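Putative dehydratase (Mesorhizobium loti, PDB 2POZ) is of unknown function but probably acts as a lyase, perhaps a dehydratase, of the mandelate racemase and muconate lactonizing enzyme family. Local coordinates at residues F269-D280 with M296-H307; I222-P233 with I249-R258. All coordinates share one frame; numbering follows the deposited sequence.

Contact 1 (F269-D280 with M296-H307)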
loop_
_atom_site.group_PDB
_atom_site.type_symbol
_atom_site.label_atom_id
_atom_site.label_comp_id
_atom_site.label_asym_id
_atom_site.label_seq_id
_atom_site.Cartn_x
_atom_site.Cartn_y
_atom_site.Cartn_z
ATOM N N PHE A 269 14.840 -8.512 0.949
ATOM C CA PHE A 269 15.082 -7.462 -0.031
ATOM C C PHE A 269 13.900 -6.517 -0.171
ATOM O O PHE A 269 14.058 -5.298 -0.119
ATOM C CB PHE A 269 15.413 -8.084 -1.389
ATOM C CG PHE A 269 16.676 -8.893 -1.386
ATOM C CD1 PHE A 269 16.845 -9.947 -2.276
ATOM C CD2 PHE A 269 17.703 -8.596 -0.495
ATOM C CE1 PHE A 269 18.020 -10.696 -2.276
ATOM C CE2 PHE A 269 18.880 -9.339 -0.491
ATOM C CZ PHE A 269 19.039 -10.390 -1.384
ATOM N N GLU A 270 12.714 -7.089 -0.331
ATOM C CA GLU A 270 11.514 -6.288 -0.506
ATOM C C GLU A 270 11.161 -5.404 0.683
ATOM O O GLU A 270 10.370 -4.479 0.545
ATOM C CB GLU A 270 10.336 -7.188 -0.868
ATOM C CG GLU A 270 10.573 -7.968 -2.157
ATOM C CD GLU A 270 9.304 -8.573 -2.732
ATOM O OE1 GLU A 270 8.490 -9.110 -1.951
ATOM O OE2 GLU A 270 9.129 -8.516 -3.973
ATOM N N LEU A 271 11.740 -5.679 1.845
ATOM C CA LEU A 271 11.469 -4.859 3.020
ATOM C C LEU A 271 12.291 -3.580 2.961
ATOM O O LEU A 271 11.879 -2.544 3.481
ATOM C CB LEU A 271 11.838 -5.599 4.305
ATOM C CG LEU A 271 11.107 -6.894 4.648
ATOM C CD1 LEU A 271 11.739 -7.494 5.900
ATOM C CD2 LEU A 271 9.630 -6.619 4.855
ATOM N N GLN A 272 13.457 -3.665 2.329
ATOM C CA GLN A 272 14.362 -2.529 2.239
ATOM C C GLN A 272 14.529 -1.925 3.627
ATOM O O GLN A 272 14.416 -0.714 3.821
ATOM C CB GLN A 272 13.826 -1.489 1.263
ATOM C CG GLN A 272 14.608 -1.461 -0.034
ATOM C CD GLN A 272 13.928 -0.654 -1.116
ATOM O OE1 GLN A 272 14.512 -0.405 -2.167
ATOM N NE2 GLN A 272 12.682 -0.244 -0.867
ATOM N N ALA A 273 14.798 -2.796 4.591
ATOM C CA ALA A 273 14.987 -2.391 5.972
ATOM C C ALA A 273 16.424 -2.658 6.414
ATOM O O ALA A 273 16.903 -2.059 7.375
ATOM C CB ALA A 273 14.016 -3.148 6.866
ATOM N N CYS A 274 17.103 -3.552 5.697
ATOM C CA CYS A 274 18.482 -3.938 6.006
ATOM C C CYS A 274 19.478 -3.328 5.035
ATOM O O CYS A 274 19.160 -3.083 3.874
ATOM C CB CYS A 274 18.626 -5.470 5.944
ATOM S SG CYS A 274 17.509 -6.346 7.061
ATOM N N GLY A 275 20.693 -3.102 5.516
ATOM C CA GLY A 275 21.733 -2.560 4.666
ATOM C C GLY A 275 22.794 -3.626 4.441
ATOM O O GLY A 275 23.680 -3.474 3.596
ATOM N N ILE A 276 22.683 -4.723 5.186
ATOM C CA ILE A 276 23.651 -5.816 5.102
ATOM C C ILE A 276 22.990 -7.184 5.258
ATOM O O ILE A 276 22.130 -7.363 6.119
ATOM C CB ILE A 276 24.709 -5.680 6.228
ATOM C CG1 ILE A 276 25.388 -4.315 6.149
ATOM C CG2 ILE A 276 25.750 -6.791 6.125
ATOM C CD1 ILE A 276 26.059 -3.905 7.434
ATOM N N ILE A 277 23.374 -8.143 4.423
ATOM C CA ILE A 277 22.835 -9.490 4.564
ATOM C C ILE A 277 24.005 -10.390 4.934
ATOM O O ILE A 277 25.137 -10.143 4.526
ATOM C CB ILE A 277 22.140 -10.024 3.282
ATOM C CG1 ILE A 277 23.117 -10.072 2.112
ATOM C CG2 ILE A 277 20.922 -9.159 2.964
ATOM C CD1 ILE A 277 22.582 -10.869 0.936
ATOM N N GLN A 278 23.721 -11.437 5.699
ATOM C CA GLN A 278 24.757 -12.344 6.175
ATOM C C GLN A 278 24.472 -13.807 5.884
ATOM O O GLN A 278 24.395 -14.625 6.803
ATOM C CB GLN A 278 24.913 -12.157 7.683
ATOM C CG GLN A 278 25.144 -10.716 8.094
ATOM C CD GLN A 278 24.928 -10.499 9.578
ATOM O OE1 GLN A 278 23.796 -10.561 10.067
ATOM N NE2 GLN A 278 26.014 -10.251 10.307
ATOM N N PRO A 279 24.303 -14.162 4.603
ATOM C CA PRO A 279 24.031 -15.565 4.291
ATOM C C PRO A 279 25.223 -16.447 4.643
ATOM O O PRO A 279 26.365 -15.988 4.654
ATOM C CB PRO A 279 23.777 -15.538 2.789
ATOM C CG PRO A 279 24.715 -14.461 2.320
ATOM C CD PRO A 279 24.494 -13.371 3.375
ATOM N N ASP A 280 24.947 -17.712 4.933
ATOM C CA ASP A 280 25.991 -18.682 5.257
ATOM C C ASP A 280 26.004 -19.655 4.078
ATOM O O ASP A 280 24.972 -20.255 3.777
ATOM C CB ASP A 280 25.628 -19.425 6.542
ATOM C CG ASP A 280 26.720 -20.388 6.993
ATOM O OD1 ASP A 280 27.332 -21.063 6.134
ATOM O OD2 ASP A 280 26.957 -20.473 8.217
HETATM N N MSE A 296 21.576 -10.461 -6.236
HETATM C CA MSE A 296 20.261 -9.867 -6.018
HETATM C C MSE A 296 20.367 -8.730 -5.010
HETATM O O MSE A 296 19.742 -7.677 -5.162
HETATM C CB MSE A 296 19.279 -10.900 -5.464
HETATM C CG MSE A 296 18.717 -11.878 -6.469
HETATM SE SE MSE A 296 17.356 -12.996 -5.616
HETATM C CE MSE A 296 16.009 -11.657 -5.291
ATOM N N ALA A 297 21.161 -8.956 -3.971
ATOM C CA ALA A 297 21.342 -7.961 -2.923
ATOM C C ALA A 297 21.841 -6.645 -3.494
ATOM O O ALA A 297 21.446 -5.573 -3.028
ATOM C CB ALA A 297 22.308 -8.479 -1.878
ATOM N N GLU A 298 22.706 -6.728 -4.503
ATOM C CA GLU A 298 23.249 -5.537 -5.143
ATOM C C GLU A 298 22.158 -4.692 -5.790
ATOM O O GLU A 298 22.288 -3.472 -5.895
ATOM C CB GLU A 298 24.294 -5.921 -6.200
ATOM C CG GLU A 298 25.715 -5.741 -5.729
ATOM C CD GLU A 298 26.746 -6.023 -6.810
ATOM O OE1 GLU A 298 27.835 -5.409 -6.755
ATOM O OE2 GLU A 298 26.481 -6.859 -7.697
ATOM N N ALA A 299 21.082 -5.337 -6.224
ATOM C CA ALA A 299 19.979 -4.613 -6.848
ATOM C C ALA A 299 19.190 -3.853 -5.788
ATOM O O ALA A 299 18.280 -3.080 -6.105
ATOM C CB ALA A 299 19.075 -5.580 -7.583
ATOM N N TYR A 300 19.540 -4.073 -4.523
ATOM C CA TYR A 300 18.860 -3.399 -3.426
ATOM C C TYR A 300 19.793 -2.521 -2.610
ATOM O O TYR A 300 19.495 -2.176 -1.468
ATOM C CB TYR A 300 18.158 -4.416 -2.520
ATOM C CG TYR A 300 16.930 -5.014 -3.168
ATOM C CD1 TYR A 300 17.029 -6.098 -4.039
ATOM C CD2 TYR A 300 15.674 -4.455 -2.951
ATOM C CE1 TYR A 300 15.901 -6.610 -4.680
ATOM C CE2 TYR A 300 14.547 -4.953 -3.583
ATOM C CZ TYR A 300 14.664 -6.030 -4.448
ATOM O OH TYR A 300 13.534 -6.509 -5.077
ATOM N N ASN A 301 20.926 -2.166 -3.210
ATOM C CA ASN A 301 21.895 -1.290 -2.573
ATOM C C ASN A 301 22.436 -1.855 -1.253
ATOM O O ASN A 301 22.741 -1.108 -0.318
ATOM C CB ASN A 301 21.241 0.080 -2.342
ATOM C CG ASN A 301 22.195 1.223 -2.571
ATOM O OD1 ASN A 301 22.933 1.234 -3.554
ATOM N ND2 ASN A 301 22.179 2.205 -1.670
HETATM N N MSE A 302 22.570 -3.175 -1.196
HETATM C CA MSE A 302 23.063 -3.849 0.000
HETATM C C MSE A 302 24.451 -4.454 -0.156
HETATM O O MSE A 302 24.867 -4.793 -1.260
HETATM C CB MSE A 302 22.106 -4.966 0.388
HETATM C CG MSE A 302 21.031 -4.571 1.355
HETATM SE SE MSE A 302 19.698 -5.960 1.419
HETATM C CE MSE A 302 18.110 -4.826 1.487
ATOM N N ARG A 303 25.164 -4.594 0.959
ATOM C CA ARG A 303 26.487 -5.213 0.933
ATOM C C ARG A 303 26.409 -6.547 1.675
ATOM O O ARG A 303 25.393 -6.855 2.308
ATOM C CB ARG A 303 27.541 -4.288 1.541
ATOM C CG ARG A 303 27.123 -3.635 2.826
ATOM C CD ARG A 303 28.204 -2.681 3.319
ATOM N NE ARG A 303 27.730 -1.928 4.472
ATOM C CZ ARG A 303 28.520 -1.323 5.351
ATOM N NH1 ARG A 303 29.837 -1.374 5.218
ATOM N NH2 ARG A 303 27.986 -0.672 6.371
ATOM N N VAL A 304 27.473 -7.338 1.609
ATOM C CA VAL A 304 27.450 -8.668 2.207
ATOM C C VAL A 304 28.563 -9.005 3.202
ATOM O O VAL A 304 29.742 -8.805 2.926
ATOM C CB VAL A 304 27.456 -9.736 1.077
ATOM C CG1 VAL A 304 27.227 -11.121 1.644
ATOM C CG2 VAL A 304 26.380 -9.396 0.039
ATOM N N ALA A 305 28.159 -9.519 4.359
ATOM C CA ALA A 305 29.084 -9.956 5.405
ATOM C C ALA A 305 28.707 -11.420 5.664
ATOM O O ALA A 305 27.957 -11.723 6.596
ATOM C CB ALA A 305 28.889 -9.134 6.656
ATOM N N PRO A 306 29.238 -12.344 4.841
ATOM C CA PRO A 306 28.947 -13.774 4.967
ATOM C C PRO A 306 29.152 -14.319 6.365
ATOM O O PRO A 306 30.162 -14.049 7.008
ATOM C CB PRO A 306 29.898 -14.420 3.965
ATOM C CG PRO A 306 30.140 -13.326 2.958
ATOM C CD PRO A 306 30.302 -12.123 3.849
ATOM N N HIS A 307 28.174 -15.078 6.841
ATOM C CA HIS A 307 28.303 -15.676 8.153
ATOM C C HIS A 307 29.017 -17.007 7.973
ATOM O O HIS A 307 28.711 -17.775 7.052
ATOM C CB HIS A 307 26.933 -15.914 8.787
ATOM C CG HIS A 307 27.001 -16.680 10.068
ATOM N ND1 HIS A 307 26.705 -18.023 10.148
ATOM C CD2 HIS A 307 27.385 -16.304 11.312
ATOM C CE1 HIS A 307 26.902 -18.442 11.385
ATOM N NE2 HIS A 307 27.315 -17.419 12.111
HETATM O O HOH W 1 28.341 -11.518 9.259
#

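Contact 2 (I222-P233 with I249-R258)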
loop_
_atom_site.group_PDB
_atom_site.type_symbol
_atom_site.label_atom_id
_atom_site.label_comp_id
_atom_site.label_asym_id
_atom_site.label_seq_id
_atom_site.Cartn_x
_atom_site.Cartn_y
_atom_site.Cartn_z
ATOM N N ILE A 222 22.284 2.364 22.965
ATOM C CA ILE A 222 23.673 2.112 22.584
ATOM C C ILE A 222 24.143 2.896 21.362
ATOM O O ILE A 222 25.325 2.861 21.020
ATOM C CB ILE A 222 23.945 0.605 22.318
ATOM C CG1 ILE A 222 23.118 0.111 21.121
ATOM C CG2 ILE A 222 23.632 -0.201 23.570
ATOM C CD1 ILE A 222 23.492 -1.302 20.640
ATOM N N GLY A 223 23.222 3.604 20.713
ATOM C CA GLY A 223 23.573 4.371 19.530
ATOM C C GLY A 223 24.732 5.333 19.722
ATOM O O GLY A 223 25.492 5.597 18.792
ATOM N N GLU A 224 24.869 5.846 20.939
ATOM C CA GLU A 224 25.925 6.792 21.276
ATOM C C GLU A 224 27.283 6.109 21.442
ATOM O O GLU A 224 28.306 6.775 21.589
ATOM C CB GLU A 224 25.553 7.534 22.565
ATOM C CG GLU A 224 24.249 8.356 22.480
ATOM C CD GLU A 224 23.018 7.521 22.112
ATOM O OE1 GLU A 224 22.801 6.450 22.725
ATOM O OE2 GLU A 224 22.259 7.942 21.212
ATOM N N LEU A 225 27.294 4.781 21.416
ATOM C CA LEU A 225 28.545 4.042 21.559
ATOM C C LEU A 225 29.209 3.748 20.210
ATOM O O LEU A 225 30.203 3.026 20.146
ATOM C CB LEU A 225 28.296 2.746 22.338
ATOM C CG LEU A 225 27.771 3.011 23.755
ATOM C CD1 LEU A 225 27.454 1.709 24.462
ATOM C CD2 LEU A 225 28.815 3.806 24.537
ATOM N N ASP A 226 28.648 4.317 19.141
ATOM C CA ASP A 226 29.166 4.161 17.777
ATOM C C ASP A 226 29.203 2.707 17.319
ATOM O O ASP A 226 30.262 2.087 17.232
ATOM C CB ASP A 226 30.562 4.795 17.667
ATOM C CG ASP A 226 31.086 4.821 16.236
ATOM O OD1 ASP A 226 30.292 5.093 15.308
ATOM O OD2 ASP A 226 32.298 4.586 16.036
ATOM N N ILE A 227 28.026 2.182 17.009
ATOM C CA ILE A 227 27.877 0.798 16.577
ATOM C C ILE A 227 27.844 0.679 15.052
ATOM O O ILE A 227 27.076 1.367 14.385
ATOM C CB ILE A 227 26.572 0.198 17.169
ATOM C CG1 ILE A 227 26.544 0.400 18.692
ATOM C CG2 ILE A 227 26.448 -1.268 16.804
ATOM C CD1 ILE A 227 27.732 -0.190 19.432
ATOM N N CYS A 228 28.680 -0.199 14.506
ATOM C CA CYS A 228 28.730 -0.408 13.060
ATOM C C CYS A 228 27.350 -0.910 12.598
ATOM O O CYS A 228 26.725 -0.329 11.705
ATOM C CB CYS A 228 29.826 -1.423 12.728
ATOM S SG CYS A 228 30.141 -1.649 10.966
ATOM N N PHE A 229 26.885 -1.997 13.199
ATOM C CA PHE A 229 25.558 -2.516 12.887
ATOM C C PHE A 229 25.030 -3.449 13.976
ATOM O O PHE A 229 25.792 -3.949 14.811
ATOM C CB PHE A 229 25.535 -3.210 11.504
ATOM C CG PHE A 229 26.334 -4.490 11.418
ATOM C CD1 PHE A 229 25.911 -5.647 12.076
ATOM C CD2 PHE A 229 27.465 -4.562 10.606
ATOM C CE1 PHE A 229 26.595 -6.851 11.920
ATOM C CE2 PHE A 229 28.159 -5.769 10.442
ATOM C CZ PHE A 229 27.722 -6.916 11.100
ATOM N N VAL A 230 23.714 -3.636 13.985
ATOM C CA VAL A 230 23.063 -4.528 14.928
ATOM C C VAL A 230 22.522 -5.683 14.081
ATOM O O VAL A 230 21.860 -5.460 13.064
ATOM C CB VAL A 230 21.904 -3.819 15.694
ATOM C CG1 VAL A 230 20.776 -3.446 14.741
ATOM C CG2 VAL A 230 21.381 -4.726 16.788
ATOM N N GLU A 231 22.822 -6.908 14.495
ATOM C CA GLU A 231 22.397 -8.106 13.777
ATOM C C GLU A 231 21.145 -8.747 14.373
ATOM O O GLU A 231 21.010 -8.861 15.601
ATOM C CB GLU A 231 23.540 -9.123 13.765
ATOM C CG GLU A 231 23.252 -10.389 12.976
ATOM C CD GLU A 231 24.417 -11.364 13.019
ATOM O OE1 GLU A 231 25.573 -10.895 13.087
ATOM O OE2 GLU A 231 24.178 -12.594 12.975
ATOM N N GLU A 232 20.240 -9.173 13.492
ATOM C CA GLU A 232 18.985 -9.804 13.891
ATOM C C GLU A 232 18.348 -9.133 15.108
ATOM O O GLU A 232 18.233 -9.745 16.166
ATOM C CB GLU A 232 19.207 -11.290 14.201
ATOM C CG GLU A 232 19.598 -12.145 13.004
ATOM C CD GLU A 232 19.663 -13.624 13.357
ATOM O OE1 GLU A 232 20.334 -13.965 14.356
ATOM O OE2 GLU A 232 19.046 -14.442 12.640
ATOM N N PRO A 233 17.912 -7.869 14.972
ATOM C CA PRO A 233 17.295 -7.174 16.106
ATOM C C PRO A 233 15.985 -7.828 16.545
ATOM O O PRO A 233 15.500 -7.588 17.654
ATOM C CB PRO A 233 17.106 -5.752 15.579
ATOM C CG PRO A 233 16.838 -5.988 14.118
ATOM C CD PRO A 233 17.879 -7.034 13.758
ATOM N N ILE A 249 15.176 2.943 14.727
ATOM C CA ILE A 249 16.487 3.011 15.365
ATOM C C ILE A 249 17.512 3.684 14.472
ATOM O O ILE A 249 17.369 3.701 13.252
ATOM C CB ILE A 249 17.013 1.609 15.764
ATOM C CG1 ILE A 249 17.360 0.797 14.517
ATOM C CG2 ILE A 249 15.969 0.892 16.612
ATOM C CD1 ILE A 249 18.041 -0.540 14.828
ATOM N N PRO A 250 18.574 4.242 15.074
ATOM C CA PRO A 250 19.623 4.924 14.313
ATOM C C PRO A 250 20.780 4.021 13.868
ATOM O O PRO A 250 21.780 4.508 13.343
ATOM C CB PRO A 250 20.082 6.000 15.287
ATOM C CG PRO A 250 20.055 5.253 16.597
ATOM C CD PRO A 250 18.751 4.455 16.523
ATOM N N LEU A 251 20.642 2.715 14.065
ATOM C CA LEU A 251 21.708 1.787 13.702
ATOM C C LEU A 251 21.408 0.981 12.443
ATOM O O LEU A 251 20.268 0.616 12.198
ATOM C CB LEU A 251 21.944 0.795 14.843
ATOM C CG LEU A 251 21.922 1.354 16.263
ATOM C CD1 LEU A 251 22.017 0.210 17.266
ATOM C CD2 LEU A 251 23.070 2.325 16.431
ATOM N N PRO A 252 22.434 0.709 11.623
ATOM C CA PRO A 252 22.222 -0.079 10.405
ATOM C C PRO A 252 21.909 -1.507 10.866
ATOM O O PRO A 252 22.415 -1.958 11.901
ATOM C CB PRO A 252 23.577 -0.000 9.703
ATOM C CG PRO A 252 24.111 1.317 10.146
ATOM C CD PRO A 252 23.769 1.332 11.611
ATOM N N ILE A 253 21.087 -2.216 10.106
ATOM C CA ILE A 253 20.720 -3.573 10.473
ATOM C C ILE A 253 21.283 -4.590 9.499
ATOM O O ILE A 253 21.408 -4.319 8.306
ATOM C CB ILE A 253 19.189 -3.734 10.506
ATOM C CG1 ILE A 253 18.587 -2.793 11.560
ATOM C CG2 ILE A 253 18.822 -5.179 10.809
ATOM C CD1 ILE A 253 17.050 -2.780 11.570
ATOM N N ALA A 254 21.622 -5.762 10.027
ATOM C CA ALA A 254 22.133 -6.868 9.232
ATOM C C ALA A 254 21.390 -8.138 9.658
ATOM O O ALA A 254 21.165 -8.362 10.851
ATOM C CB ALA A 254 23.640 -7.037 9.461
ATOM N N VAL A 255 20.978 -8.944 8.683
ATOM C CA VAL A 255 20.289 -10.210 8.956
ATOM C C VAL A 255 20.735 -11.200 7.891
ATOM O O VAL A 255 21.425 -10.823 6.948
ATOM C CB VAL A 255 18.729 -10.092 8.871
ATOM C CG1 VAL A 255 18.216 -9.080 9.878
ATOM C CG2 VAL A 255 18.300 -9.699 7.453
ATOM N N GLY A 256 20.347 -12.463 8.038
ATOM C CA GLY A 256 20.715 -13.439 7.029
ATOM C C GLY A 256 21.202 -14.784 7.517
ATOM O O GLY A 256 21.127 -15.769 6.778
ATOM N N GLU A 257 21.704 -14.841 8.749
ATOM C CA GLU A 257 22.209 -16.099 9.289
ATOM C C GLU A 257 21.116 -17.156 9.296
ATOM O O GLU A 257 21.393 -18.345 9.177
ATOM C CB GLU A 257 22.750 -15.906 10.716
ATOM C CG GLU A 257 23.309 -17.190 11.343
ATOM C CD GLU A 257 24.011 -16.954 12.687
ATOM O OE1 GLU A 257 24.106 -15.785 13.127
ATOM O OE2 GLU A 257 24.473 -17.944 13.298
ATOM N N ARG A 258 19.869 -16.726 9.441
ATOM C CA ARG A 258 18.774 -17.676 9.465
ATOM C C ARG A 258 17.741 -17.456 8.360
ATOM O O ARG A 258 16.539 -17.637 8.566
ATOM C CB ARG A 258 18.126 -17.688 10.865
ATOM C CG ARG A 258 18.944 -18.529 11.867
ATOM C CD ARG A 258 18.385 -18.533 13.285
ATOM N NE ARG A 258 18.701 -17.297 13.991
ATOM C CZ ARG A 258 18.669 -17.145 15.311
ATOM N NH1 ARG A 258 18.337 -18.159 16.102
ATOM N NH2 ARG A 258 18.975 -15.970 15.842
HETATM O O HOH W 2 22.363 -12.807 10.669
HETATM O O HOH W 3 18.803 -13.990 10.060
#

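Contact 1 (F269-D280 with M296-H307)
Phe269 lays its CB, rather than its ring, over the middle of the Tyr300 ring, a CH-pi contact with CB 3.5 Å from the Tyr300 centroid. The two aromatic planes run nearly parallel, 15° apart, but are slid until they barely overlap. With its CG anti to the carbonyl carbon (chi1 -63°), Phe269 sends its ring on to helix 287-298, where CE1 lies 3.4 Å from CB of Met296. Ala297 is small enough to sit between this ring and Ile277, its CB 3.7 Å from Ile277 CD1. The selenium atoms of Met296 and Met302, both modelled as selenomethionine, lie at the edge of the Phe269 ring in Met-aromatic contacts; that of Met302 also touches Ile277 CG2 at 3.8 Å. Flexible, unbranched chains suit packing between rings and branched neighbours. The Tyr300 hydroxyl instead bonds Glu270 of a third subunit.

Parallel strands follow: Arg303 N donates to Gly275 O, Ile277 N to Arg303 O and Ala305 N to Ile277 O. Ile276 crosses the Arg303 chain obliquely, its CG1 3.7 Å from Arg303 NE, while Arg303 NH2 forms salt bridges with Asp213 and Glu214 of a second subunit. One water joins Gln278 NE2 to Ala305 O. Past the strand ends, His307 ND1 donates to Asp280 OD2 at 3.1 Å, reaching its anti side 27° out of the carboxylate plane, while Gly282 N holds OD1. The contact closes a beta-alpha-beta unit of an enolase-type barrel, its His-carboxylate pair placed consistently with the His-Asp pair of mandelate racemase relatives.

Contact 2 (I222-P233 with I249-R258)
Arg258 crosses Glu232 at about a right angle and grips it side-on. Its CB lies 3.8 Å from Glu232 OE2, CG and CD pass the same oxygen more loosely, and the bend at chi3 (-77°) then turns the guanidinium to the carboxylate. NE donates to OE2 of Glu232 at 3.2 Å, using the syn lone pair, and NH2 donates to Glu232 OE1 at 2.8 Å from above the carboxylate plane. Both oxygens lie near the guanidinium plane, so this two-bond salt bridge fixes its rotation. At the tip, NH1 bonds Phe80 O of a fourth subunit, whose Phe80 ring makes a cation-pi contact with Arg258. A leucine in place of Arg258 would probably leave the buried Glu232 carboxylate without its charged partner and freer to turn. A water also ties Glu232 OE2 to the backbone N of Gly256 and of Arg258; Gly256, at phi 137°, takes a shape that a CB would hinder.

Val230 N to Pro252 O, Ala254 N to Val230 O and Glu232 N to Ala254 O join the strands in parallel. Val230 and Ile253 point alike, their branched chains side by side, and Ile253 CG2 meets Pro233 CD at 3.6 Å on the face toward helix 239-248. On the other face the methyl of Ala254 lies over the Phe229 ring, 3.7 Å from CD1 of Phe229. Before the strands, Leu251 packs its CD2 3.7 Å from Gly223 CA, where a side chain would crowd Pro250. The acceptors Glu231 OE2 and Glu257 OE1, 3.2 Å apart, are not bonded to each other; a water donates to Glu231 OE2 and accepts from Glu257 N, with Lys157 and Tyr41 on the other oxygens. Glu231 and Glu257, with Asp205 on the neighbouring strand, stand where enolase-superfamily barrels usually bind metal, consistent with such a site.

Overall arrangement
Both contacts are buried and belong to one parallel sheet, in which strands 253-255 and 276-277 are neighbours; contact 2 closes before contact 1 opens along the chain. Each closes a beta-alpha-beta unit, yet their emphasis differs. Contact 1 owes its bulk to aromatic and selenomethionine packing where the ends of helices 261-269 and 287-298 meet, whereas contact 2 relies on aliphatic packing (Ile222, Leu251, Val230, Ile253) and gathers more charge at and just past the strand ends. They meet where Gln278 reaches Val255 through its backbone and Glu231 through a weak side-chain bond, and where His307 packs on Glu257. Both also touch the second subunit, but contact 1 additionally meets a third and contact 2 a fourth.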